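Local structure of ribonuclease J (Methanolobus psychrophilus R15, 5HAB) at residues E257-S269 with G334-Q346. The protein is an archaeal exoribonuclease of the beta-CASP family of metallo-beta-lactamase nucleases, which binds RNA and probably degrades it from the 5' end. The protein carries 1 engineered substitution. Numbering follows the deposited sequence.
Sequences ESAVGMIVTTFAS and GKDKYLPVMTGHQ. With nucleotides of chain D.
V264 and V341 pair in register where strands 262-266 and 338-342 run side by side in the parallel sheet of the beta-CASP domain. V264 N donates to P340 O, and M342 N donates to V264 O at 2.9 Å. Both bonds are nearly straight. On one face of the sheet, V264 CG2 lies 3.6 Å from L339 CD1. L339 CG is anti to its backbone N (chi1 -172°), and CD1 also touches M262 O. Helix 271-283 packs here through I277, which touches V264, L339 and V341. The other face carries I263, T265 and M342. I263 CG2 meets the bent thioether of M342, 3.7 Å from SD.

At the C-terminal ends of the strands, both segments lead toward the RNA. The T265 hydroxyl gives its proton to M342 O, with OG1 at 3.0 Å and above the carbonyl plane. This bond joins strand 262-266 to the last residue of strand 338-342, just before loop 343-346. Next to it, H345 has CG between its backbone N and carbonyl carbon (chi1 52°). That torsion sends the imidazole across to T266 and F267. Its CD2 comes edge-on to T266 O at 3.1 Å. The F267 and H345 rings meet obliquely, planes at 68° and centroids 4.4 Å apart. T266 OG1 bonds instead to S374 O of the neighbouring strand.

The RNA lies against this end of the sheet. A268 CB and T343 CG2 both approach OP1 of nucleotide A4 of chain D. The ribose O2' of A2 of chain D sits at the edges of both the F267 and H345 rings. Q346 NE2, also bonded to N376 O, donates to H345 ND1 at 3.0 Å, in the imidazole plane, which helps to hold the rotation of the ring.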
ATOM      1  N   GLU B 257     -13.238  -8.616 -30.755  1.00 82.24           N
ATOM      2  CA  GLU B 257     -14.615  -8.236 -30.471  1.00 69.86           C
ATOM      3  C   GLU B 257     -14.804  -6.831 -31.037  1.00 77.28           C
ATOM      4  O   GLU B 257     -15.131  -5.884 -30.323  1.00 69.02           O
ATOM      5  CB  GLU B 257     -14.899  -8.295 -28.968  1.00 80.41           C
ATOM      6  CG  GLU B 257     -16.371  -8.336 -28.592  1.00 86.16           C
ATOM      7  CD  GLU B 257     -16.581  -8.547 -27.099  1.00 86.51           C
ATOM      8  OE1 GLU B 257     -17.727  -8.380 -26.628  1.00 90.95           O
ATOM      9  OE2 GLU B 257     -15.596  -8.854 -26.390  1.00 90.09           O
ATOM     10  N   SER B 258     -14.590  -6.718 -32.343  1.00 83.00           N
ATOM     11  CA  SER B 258     -14.354  -5.442 -33.007  1.00 64.44           C
ATOM     12  C   SER B 258     -15.582  -4.543 -33.116  1.00 72.13           C
ATOM     13  O   SER B 258     -15.469  -3.326 -32.997  1.00 73.18           O
ATOM     14  CB  SER B 258     -13.784  -5.692 -34.403  1.00 56.67           C
ATOM     15  OG  SER B 258     -13.761  -4.494 -35.154  1.00 77.19           O
ATOM     16  N   ALA B 259     -16.747  -5.131 -33.361  1.00 66.04           N
ATOM     17  CA  ALA B 259     -17.958  -4.339 -33.565  1.00 73.60           C
ATOM     18  C   ALA B 259     -18.761  -4.195 -32.277  1.00 71.22           C
ATOM     19  O   ALA B 259     -19.965  -4.452 -32.256  1.00 84.66           O
ATOM     20  CB  ALA B 259     -18.818  -4.960 -34.652  1.00 76.34           C
ATOM     21  N   VAL B 260     -18.095  -3.776 -31.208  1.00 73.79           N
ATOM     22  CA  VAL B 260     -18.707  -3.796 -29.887  1.00 65.88           C
ATOM     23  C   VAL B 260     -19.247  -2.425 -29.485  1.00 71.59           C
ATOM     24  O   VAL B 260     -20.259  -2.330 -28.790  1.00 92.05           O
ATOM     25  CB  VAL B 260     -17.714  -4.318 -28.832  1.00 81.37           C
ATOM     26  CG1 VAL B 260     -16.504  -3.403 -28.723  1.00 58.56           C
ATOM     27  CG2 VAL B 260     -18.403  -4.471 -27.494  1.00 72.32           C
ATOM     28  N   GLY B 261     -18.581  -1.362 -29.922  1.00 56.99           N
ATOM     29  CA  GLY B 261     -18.910  -0.033 -29.441  1.00 63.81           C
ATOM     30  C   GLY B 261     -17.946   0.407 -28.355  1.00 77.90           C
ATOM     31  O   GLY B 261     -17.924  -0.152 -27.254  1.00 63.47           O
ATOM     32  N   MET B 262     -17.144   1.416 -28.673  1.00 54.16           N
ATOM     33  CA  MET B 262     -16.084   1.856 -27.783  1.00 53.21           C
ATOM     34  C   MET B 262     -16.146   3.359 -27.512  1.00 64.29           C
ATOM     35  O   MET B 262     -16.334   4.160 -28.426  1.00 61.80           O
ATOM     36  CB  MET B 262     -14.722   1.485 -28.377  1.00 62.97           C
ATOM     37  CG  MET B 262     -14.563  -0.002 -28.671  1.00 52.77           C
ATOM     38  SD  MET B 262     -13.020  -0.397 -29.515  1.00 72.09           S
ATOM     39  CE  MET B 262     -13.211   0.547 -31.018  1.00 68.65           C
ATOM     40  N   ILE B 263     -15.983   3.725 -26.245  1.00 59.75           N
ATOM     41  CA  ILE B 263     -15.921   5.122 -25.831  1.00 48.02           C
ATOM     42  C   ILE B 263     -14.518   5.412 -25.326  1.00 61.04           C
ATOM     43  O   ILE B 263     -13.992   4.654 -24.515  1.00 62.21           O
ATOM     44  CB  ILE B 263     -16.958   5.432 -24.737  1.00 45.33           C
ATOM     45  CG1 ILE B 263     -18.378   5.323 -25.287  1.00 46.69           C
ATOM     46  CG2 ILE B 263     -16.710   6.814 -24.143  1.00 55.64           C
ATOM     47  CD1 ILE B 263     -19.441   5.522 -24.236  1.00 41.34           C
ATOM     48  N   VAL B 264     -13.905   6.496 -25.789  1.00 64.30           N
ATOM     49  CA  VAL B 264     -12.604   6.891 -25.252  1.00 39.52           C
ATOM     50  C   VAL B 264     -12.736   8.192 -24.465  1.00 54.13           C
ATOM     51  O   VAL B 264     -13.433   9.112 -24.888  1.00 49.30           O
ATOM     52  CB  VAL B 264     -11.554   7.032 -26.366  1.00 45.22           C
ATOM     53  CG1 VAL B 264     -10.171   7.264 -25.766  1.00 36.49           C
ATOM     54  CG2 VAL B 264     -11.555   5.802 -27.254  1.00 47.98           C
ATOM     55  N   THR B 265     -12.070   8.264 -23.317  1.00 58.77           N
ATOM     56  CA  THR B 265     -12.054   9.494 -22.532  1.00 38.14           C
ATOM     57  C   THR B 265     -10.629   9.866 -22.117  1.00 53.77           C
ATOM     58  O   THR B 265      -9.819   9.000 -21.782  1.00 44.41           O
ATOM     59  CB  THR B 265     -12.945   9.384 -21.284  1.00 40.17           C
ATOM     60  OG1 THR B 265     -12.894  10.613 -20.546  1.00 51.27           O
ATOM     61  CG2 THR B 265     -12.493   8.231 -20.392  1.00 39.56           C
ATOM     62  N   THR B 266     -10.330  11.161 -22.152  1.00 49.03           N
ATOM     63  CA  THR B 266      -8.993  11.652 -21.837  1.00 50.73           C
ATOM     64  C   THR B 266      -9.009  13.148 -21.523  1.00 62.51           C
ATOM     65  O   THR B 266     -10.064  13.789 -21.545  1.00 45.71           O
ATOM     66  CB  THR B 266      -8.014  11.390 -23.002  1.00 50.88           C
ATOM     67  OG1 THR B 266      -6.695  11.812 -22.634  1.00 49.26           O
ATOM     68  CG2 THR B 266      -8.451  12.146 -24.245  1.00 58.06           C
ATOM     69  N   PHE B 267      -7.835  13.693 -21.213  1.00 52.48           N
ATOM     70  CA  PHE B 267      -7.688  15.120 -20.950  1.00 55.60           C
ATOM     71  C   PHE B 267      -7.990  15.912 -22.214  1.00 44.32           C
ATOM     72  O   PHE B 267      -7.351  15.699 -23.243  1.00 43.48           O
ATOM     73  CB  PHE B 267      -6.270  15.447 -20.472  1.00 64.45           C
ATOM     74  CG  PHE B 267      -5.794  14.600 -19.326  1.00 58.95           C
ATOM     75  CD1 PHE B 267      -6.204  14.870 -18.034  1.00 60.91           C
ATOM     76  CD2 PHE B 267      -4.934  13.536 -19.542  1.00 67.57           C
ATOM     77  CE1 PHE B 267      -5.763  14.100 -16.973  1.00 63.23           C
ATOM     78  CE2 PHE B 267      -4.492  12.758 -18.486  1.00 64.23           C
ATOM     79  CZ  PHE B 267      -4.909  13.040 -17.199  1.00 75.18           C
ATOM     80  N   ALA B 268      -8.938  16.836 -22.138  1.00 47.23           N
ATOM     81  CA  ALA B 268      -9.249  17.680 -23.287  1.00 53.08           C
ATOM     82  C   ALA B 268      -8.017  18.480 -23.712  1.00 47.19           C
ATOM     83  O   ALA B 268      -7.847  18.791 -24.889  1.00 47.91           O
ATOM     84  CB  ALA B 268     -10.406  18.608 -22.969  1.00 39.79           C
ATOM     85  N   SER B 269      -7.148  18.779 -22.753  1.00 49.31           N
ATOM     86  CA  SER B 269      -5.939  19.554 -23.023  1.00 44.74           C
ATOM     87  C   SER B 269      -4.783  18.711 -23.559  1.00 43.52           C
ATOM     88  O   SER B 269      -3.767  19.262 -23.984  1.00 43.71           O
ATOM     89  CB  SER B 269      -5.484  20.284 -21.755  1.00 49.25           C
ATOM     90  OG  SER B 269      -5.279  19.375 -20.686  1.00 47.81           O
ATOM     91  N   GLY B 334     -25.634   2.419 -34.898  1.00 77.32           N
ATOM     92  CA  GLY B 334     -24.658   1.393 -34.593  1.00 73.09           C
ATOM     93  C   GLY B 334     -23.436   1.968 -33.903  1.00 73.41           C
ATOM     94  O   GLY B 334     -22.646   2.687 -34.516  1.00 70.63           O
ATOM     95  N   LYS B 335     -23.284   1.642 -32.622  1.00 63.09           N
ATOM     96  CA  LYS B 335     -22.143   2.093 -31.834  1.00 45.98           C
ATOM     97  C   LYS B 335     -20.824   1.663 -32.462  1.00 69.91           C
ATOM     98  O   LYS B 335     -19.795   2.312 -32.274  1.00 75.71           O
ATOM     99  CB  LYS B 335     -22.240   1.547 -30.411  1.00 38.87           C
ATOM    100  CG  LYS B 335     -23.485   1.983 -29.677  1.00 58.91           C
ATOM    101  CD  LYS B 335     -23.415   1.613 -28.211  1.00 55.01           C
ATOM    102  CE  LYS B 335     -23.900   0.204 -27.956  1.00 55.07           C
ATOM    103  NZ  LYS B 335     -24.298   0.045 -26.531  1.00 59.04           N
ATOM    104  N   ASP B 336     -20.871   0.571 -33.223  1.00 57.59           N
ATOM    105  CA  ASP B 336     -19.696   0.030 -33.894  1.00 57.40           C
ATOM    106  C   ASP B 336     -19.187   0.929 -35.021  1.00 57.21           C
ATOM    107  O   ASP B 336     -18.132   0.670 -35.599  1.00 55.78           O
ATOM    108  CB  ASP B 336     -20.005  -1.359 -34.454  1.00 69.55           C
ATOM    109  CG  ASP B 336     -21.104  -1.333 -35.500  1.00 81.14           C
ATOM    110  OD1 ASP B 336     -20.788  -1.501 -36.697  1.00 74.49           O
ATOM    111  OD2 ASP B 336     -22.279  -1.122 -35.129  1.00 76.33           O
ATOM    112  N   LYS B 337     -19.937   1.981 -35.333  1.00 61.37           N
ATOM    113  CA  LYS B 337     -19.590   2.851 -36.450  1.00 80.63           C
ATOM    114  C   LYS B 337     -18.986   4.167 -35.966  1.00 77.91           C
ATOM    115  O   LYS B 337     -18.603   5.016 -36.770  1.00 71.65           O
ATOM    116  CB  LYS B 337     -20.826   3.132 -37.311  1.00 70.67           C
ATOM    117  CG  LYS B 337     -21.298   1.948 -38.147  1.00 69.28           C
ATOM    118  CD  LYS B 337     -22.530   2.313 -38.969  1.00 84.92           C
ATOM    119  CE  LYS B 337     -23.159   1.089 -39.621  1.00 85.70           C
ATOM    120  NZ  LYS B 337     -23.859   0.219 -38.630  1.00 84.29           N
ATOM    121  N   TYR B 338     -18.885   4.325 -34.650  1.00 74.26           N
ATOM    122  CA  TYR B 338     -18.404   5.577 -34.078  1.00 77.22           C
ATOM    123  C   TYR B 338     -17.348   5.386 -32.995  1.00 70.90           C
ATOM    124  O   TYR B 338     -17.303   4.357 -32.318  1.00 46.66           O
ATOM    125  CB  TYR B 338     -19.578   6.375 -33.506  1.00 67.04           C
ATOM    126  CG  TYR B 338     -20.545   6.837 -34.564  1.00 76.51           C
ATOM    127  CD1 TYR B 338     -20.288   7.975 -35.315  1.00 72.15           C
ATOM    128  CD2 TYR B 338     -21.707   6.124 -34.826  1.00 87.15           C
ATOM    129  CE1 TYR B 338     -21.166   8.396 -36.292  1.00 81.34           C
ATOM    130  CE2 TYR B 338     -22.593   6.538 -35.798  1.00 92.18           C
ATOM    131  CZ  TYR B 338     -22.319   7.675 -36.529  1.00 91.10           C
ATOM    132  OH  TYR B 338     -23.198   8.085 -37.500  1.00 97.45           O
ATOM    133  N   LEU B 339     -16.486   6.387 -32.857  1.00 64.56           N
ATOM    134  CA  LEU B 339     -15.583   6.460 -31.721  1.00 40.50           C
ATOM    135  C   LEU B 339     -15.785   7.771 -30.976  1.00 41.63           C
ATOM    136  O   LEU B 339     -15.101   8.755 -31.255  1.00 46.29           O
ATOM    137  CB  LEU B 339     -14.126   6.341 -32.155  1.00 41.25           C
ATOM    138  CG  LEU B 339     -13.219   6.221 -30.928  1.00 53.27           C
ATOM    139  CD1 LEU B 339     -13.539   4.937 -30.169  1.00 42.29           C
ATOM    140  CD2 LEU B 339     -11.741   6.324 -31.282  1.00 41.51           C
ATOM    141  N   PRO B 340     -16.743   7.796 -30.040  1.00 40.62           N
ATOM    142  CA  PRO B 340     -16.928   8.977 -29.191  1.00 41.48           C
ATOM    143  C   PRO B 340     -15.689   9.266 -28.346  1.00 67.62           C
ATOM    144  O   PRO B 340     -15.276   8.429 -27.532  1.00 61.63           O
ATOM    145  CB  PRO B 340     -18.118   8.594 -28.300  1.00 46.41           C
ATOM    146  CG  PRO B 340     -18.820   7.506 -29.036  1.00 40.89           C
ATOM    147  CD  PRO B 340     -17.745   6.753 -29.765  1.00 50.87           C
ATOM    148  N   VAL B 341     -15.104  10.442 -28.551  1.00 64.75           N
ATOM    149  CA  VAL B 341     -13.981  10.906 -27.749  1.00 43.90           C
ATOM    150  C   VAL B 341     -14.490  12.001 -26.825  1.00 54.19           C
ATOM    151  O   VAL B 341     -14.729  13.125 -27.262  1.00 59.65           O
ATOM    152  CB  VAL B 341     -12.838  11.425 -28.629  1.00 45.79           C
ATOM    153  CG1 VAL B 341     -11.613  11.739 -27.785  1.00 47.60           C
ATOM    154  CG2 VAL B 341     -12.515  10.429 -29.721  1.00 48.66           C
ATOM    155  N   MET B 342     -14.645  11.680 -25.546  1.00 48.34           N
ATOM    156  CA  MET B 342     -15.414  12.541 -24.661  1.00 54.79           C
ATOM    157  C   MET B 342     -14.682  12.844 -23.355  1.00 67.14           C
ATOM    158  O   MET B 342     -13.688  12.202 -23.021  1.00 65.54           O
ATOM    159  CB  MET B 342     -16.767  11.895 -24.372  1.00 55.31           C
ATOM    160  CG  MET B 342     -16.692  10.691 -23.457  1.00 55.39           C
ATOM    161  SD  MET B 342     -18.332  10.036 -23.120  1.00 53.26           S
ATOM    162  CE  MET B 342     -18.926   9.817 -24.799  1.00 61.41           C
ATOM    163  N   THR B 343     -15.165  13.853 -22.638  1.00 53.78           N
ATOM    164  CA  THR B 343     -14.568  14.255 -21.371  1.00 47.73           C
ATOM    165  C   THR B 343     -15.185  13.481 -20.214  1.00 46.84           C
ATOM    166  O   THR B 343     -16.253  12.886 -20.359  1.00 43.28           O
ATOM    167  CB  THR B 343     -14.720  15.763 -21.131  1.00 76.96           C
ATOM    168  OG1 THR B 343     -16.109  16.108 -21.096  1.00 52.70           O
ATOM    169  CG2 THR B 343     -14.045  16.531 -22.253  1.00 70.35           C
ATOM    170  N   GLY B 344     -14.506  13.486 -19.069  1.00 58.54           N
ATOM    171  CA  GLY B 344     -15.048  12.877 -17.866  1.00 60.57           C
ATOM    172  C   GLY B 344     -14.263  11.721 -17.272  1.00 58.76           C
ATOM    173  O   GLY B 344     -14.812  10.909 -16.526  1.00 56.59           O
ATOM    174  N   HIS B 345     -12.969  11.666 -17.570  1.00 58.07           N
ATOM    175  CA  HIS B 345     -12.116  10.568 -17.121  1.00 52.51           C
ATOM    176  C   HIS B 345     -11.926  10.532 -15.604  1.00 57.90           C
ATOM    177  O   HIS B 345     -11.547   9.503 -15.055  1.00 60.43           O
ATOM    178  CB  HIS B 345     -10.749  10.655 -17.797  1.00 56.00           C
ATOM    179  CG  HIS B 345     -10.100  11.994 -17.662  1.00 67.85           C
ATOM    180  ND1 HIS B 345      -9.354  12.349 -16.559  1.00 69.81           N
ATOM    181  CD2 HIS B 345     -10.095  13.070 -18.481  1.00 80.29           C
ATOM    182  CE1 HIS B 345      -8.915  13.585 -16.707  1.00 72.29           C
ATOM    183  NE2 HIS B 345      -9.347  14.045 -17.867  1.00 82.55           N
ATOM    184  N   GLN B 346     -12.181  11.645 -14.927  1.00 55.21           N
ATOM    185  CA  GLN B 346     -12.078  11.670 -13.469  1.00 57.69           C
ATOM    186  C   GLN B 346     -13.453  11.568 -12.824  1.00 55.91           C
ATOM    187  O   GLN B 346     -13.606  11.785 -11.620  1.00 50.70           O
ATOM    188  CB  GLN B 346     -11.358  12.934 -12.995  1.00 53.42           C
ATOM    189  CG  GLN B 346      -9.925  13.017 -13.467  1.00 61.65           C
ATOM    190  CD  GLN B 346      -9.122  11.792 -13.069  1.00 81.51           C
ATOM    191  OE1 GLN B 346      -9.214  11.318 -11.936  1.00 75.58           O
ATOM    192  NE2 GLN B 346      -8.331  11.270 -14.002  1.00 67.57           N
TER
ATOM    193  P     A D   2      -1.503  18.312 -13.966  1.00 98.83           P
ATOM    194  OP1   A D   2      -0.078  18.346 -14.388  1.00 76.93           O
ATOM    195  OP2   A D   2      -2.151  19.539 -13.439  1.00 88.39           O
ATOM    196  O5'   A D   2      -2.350  17.773 -15.206  1.00109.11           O
ATOM    197  C5'   A D   2      -3.479  18.491 -15.684  1.00 98.54           C
ATOM    198  C4'   A D   2      -4.729  17.646 -15.685  1.00101.81           C
ATOM    199  O4'   A D   2      -4.717  16.744 -14.549  1.00100.23           O
ATOM    200  C3'   A D   2      -6.038  18.410 -15.552  1.00103.80           C
ATOM    201  O3'   A D   2      -6.497  18.930 -16.790  1.00104.27           O
ATOM    202  C2'   A D   2      -6.979  17.382 -14.933  1.00104.07           C
ATOM    203  O2'   A D   2      -7.511  16.519 -15.926  1.00 93.84           O
ATOM    204  C1'   A D   2      -6.025  16.581 -14.045  1.00103.06           C
ATOM    205  N9    A D   2      -6.043  17.020 -12.635  1.00106.89           N
ATOM    206  C8    A D   2      -4.991  17.530 -11.913  1.00 89.54           C
ATOM    207  N7    A D   2      -5.285  17.812 -10.668  1.00 93.75           N
ATOM    208  C5    A D   2      -6.619  17.452 -10.555  1.00 96.50           C
ATOM    209  C6    A D   2      -7.520  17.507  -9.477  1.00 95.24           C
ATOM    210  N6    A D   2      -7.193  17.965  -8.263  1.00 83.05           N
ATOM    211  N1    A D   2      -8.781  17.070  -9.695  1.00100.53           N
ATOM    212  C2    A D   2      -9.103  16.613 -10.915  1.00101.28           C
ATOM    213  N3    A D   2      -8.345  16.511 -12.005  1.00 90.75           N
ATOM    214  C4    A D   2      -7.098  16.948 -11.755  1.00100.97           C
ATOM    215  P     A D   4     -11.786  18.938 -18.747  1.00103.18           P
ATOM    216  OP1   A D   4     -11.810  17.737 -19.625  1.00112.76           O
ATOM    217  OP2   A D   4     -11.379  20.250 -19.312  1.00 81.74           O
ATOM    218  O5'   A D   4     -13.221  19.112 -18.076  1.00 93.37           O
ATOM    219  C5'   A D   4     -14.288  18.236 -18.403  1.00 91.84           C
ATOM    220  C4'   A D   4     -15.450  18.383 -17.454  1.00 91.59           C
ATOM    221  O4'   A D   4     -15.015  18.980 -16.206  1.00 94.91           O
ATOM    222  C3'   A D   4     -16.583  19.285 -17.917  1.00108.47           C
ATOM    223  O3'   A D   4     -17.438  18.639 -18.848  1.00103.75           O
ATOM    224  C2'   A D   4     -17.266  19.658 -16.603  1.00108.65           C
ATOM    225  O2'   A D   4     -18.131  18.620 -16.165  1.00 92.84           O
ATOM    226  C1'   A D   4     -16.070  19.733 -15.644  1.00110.75           C
ATOM    227  N9    A D   4     -15.606  21.116 -15.404  1.00125.79           N
ATOM    228  C8    A D   4     -14.571  21.786 -16.011  1.00118.39           C
ATOM    229  N7    A D   4     -14.399  23.011 -15.570  1.00120.57           N
ATOM    230  C5    A D   4     -15.386  23.161 -14.604  1.00128.11           C
ATOM    231  C6    A D   4     -15.738  24.234 -13.763  1.00133.52           C
ATOM    232  N6    A D   4     -15.111  25.413 -13.758  1.00133.19           N
ATOM    233  N1    A D   4     -16.774  24.054 -12.911  1.00131.87           N
ATOM    234  C2    A D   4     -17.407  22.873 -12.913  1.00121.63           C
ATOM    235  N3    A D   4     -17.169  21.793 -13.653  1.00123.75           N
ATOM    236  C4    A D   4     -16.135  22.002 -14.491  1.00126.40           C
ATOM    237  P     A D   3      -6.452  20.510 -17.079  1.00109.59           P
ATOM    238  OP1   A D   3      -6.866  20.736 -18.488  1.00102.20           O
ATOM    239  OP2   A D   3      -5.143  21.031 -16.613  1.00 93.67           O
ATOM    240  O5'   A D   3      -7.575  21.105 -16.116  1.00104.14           O
ATOM    241  C5'   A D   3      -8.957  20.974 -16.428  1.00109.30           C
ATOM    242  C4'   A D   3      -9.563  19.754 -15.779  1.00114.64           C
ATOM    243  O4'   A D   3      -9.797  19.990 -14.366  1.00113.57           O
ATOM    244  C3'   A D   3     -10.919  19.319 -16.307  1.00115.68           C
ATOM    245  O3'   A D   3     -10.820  18.586 -17.514  1.00107.50           O
ATOM    246  C2'   A D   3     -11.486  18.504 -15.149  1.00113.44           C
ATOM    247  O2'   A D   3     -10.948  17.189 -15.150  1.00109.74           O
ATOM    248  C1'   A D   3     -10.925  19.255 -13.937  1.00114.76           C
ATOM    249  N9    A D   3     -11.911  20.166 -13.320  1.00111.11           N
ATOM    250  C8    A D   3     -12.104  21.512 -13.519  1.00103.43           C
ATOM    251  N7    A D   3     -13.076  22.018 -12.793  1.00 96.14           N
ATOM    252  C5    A D   3     -13.553  20.933 -12.066  1.00115.14           C
ATOM    253  C6    A D   3     -14.581  20.797 -11.110  1.00115.85           C
ATOM    254  N6    A D   3     -15.355  21.805 -10.698  1.00111.25           N
ATOM    255  N1    A D   3     -14.791  19.570 -10.581  1.00116.55           N
ATOM    256  C2    A D   3     -14.020  18.553 -10.987  1.00102.03           C
ATOM    257  N3    A D   3     -13.028  18.556 -11.872  1.00104.36           N
ATOM    258  C4    A D   3     -12.843  19.789 -12.381  1.00115.78           C
TER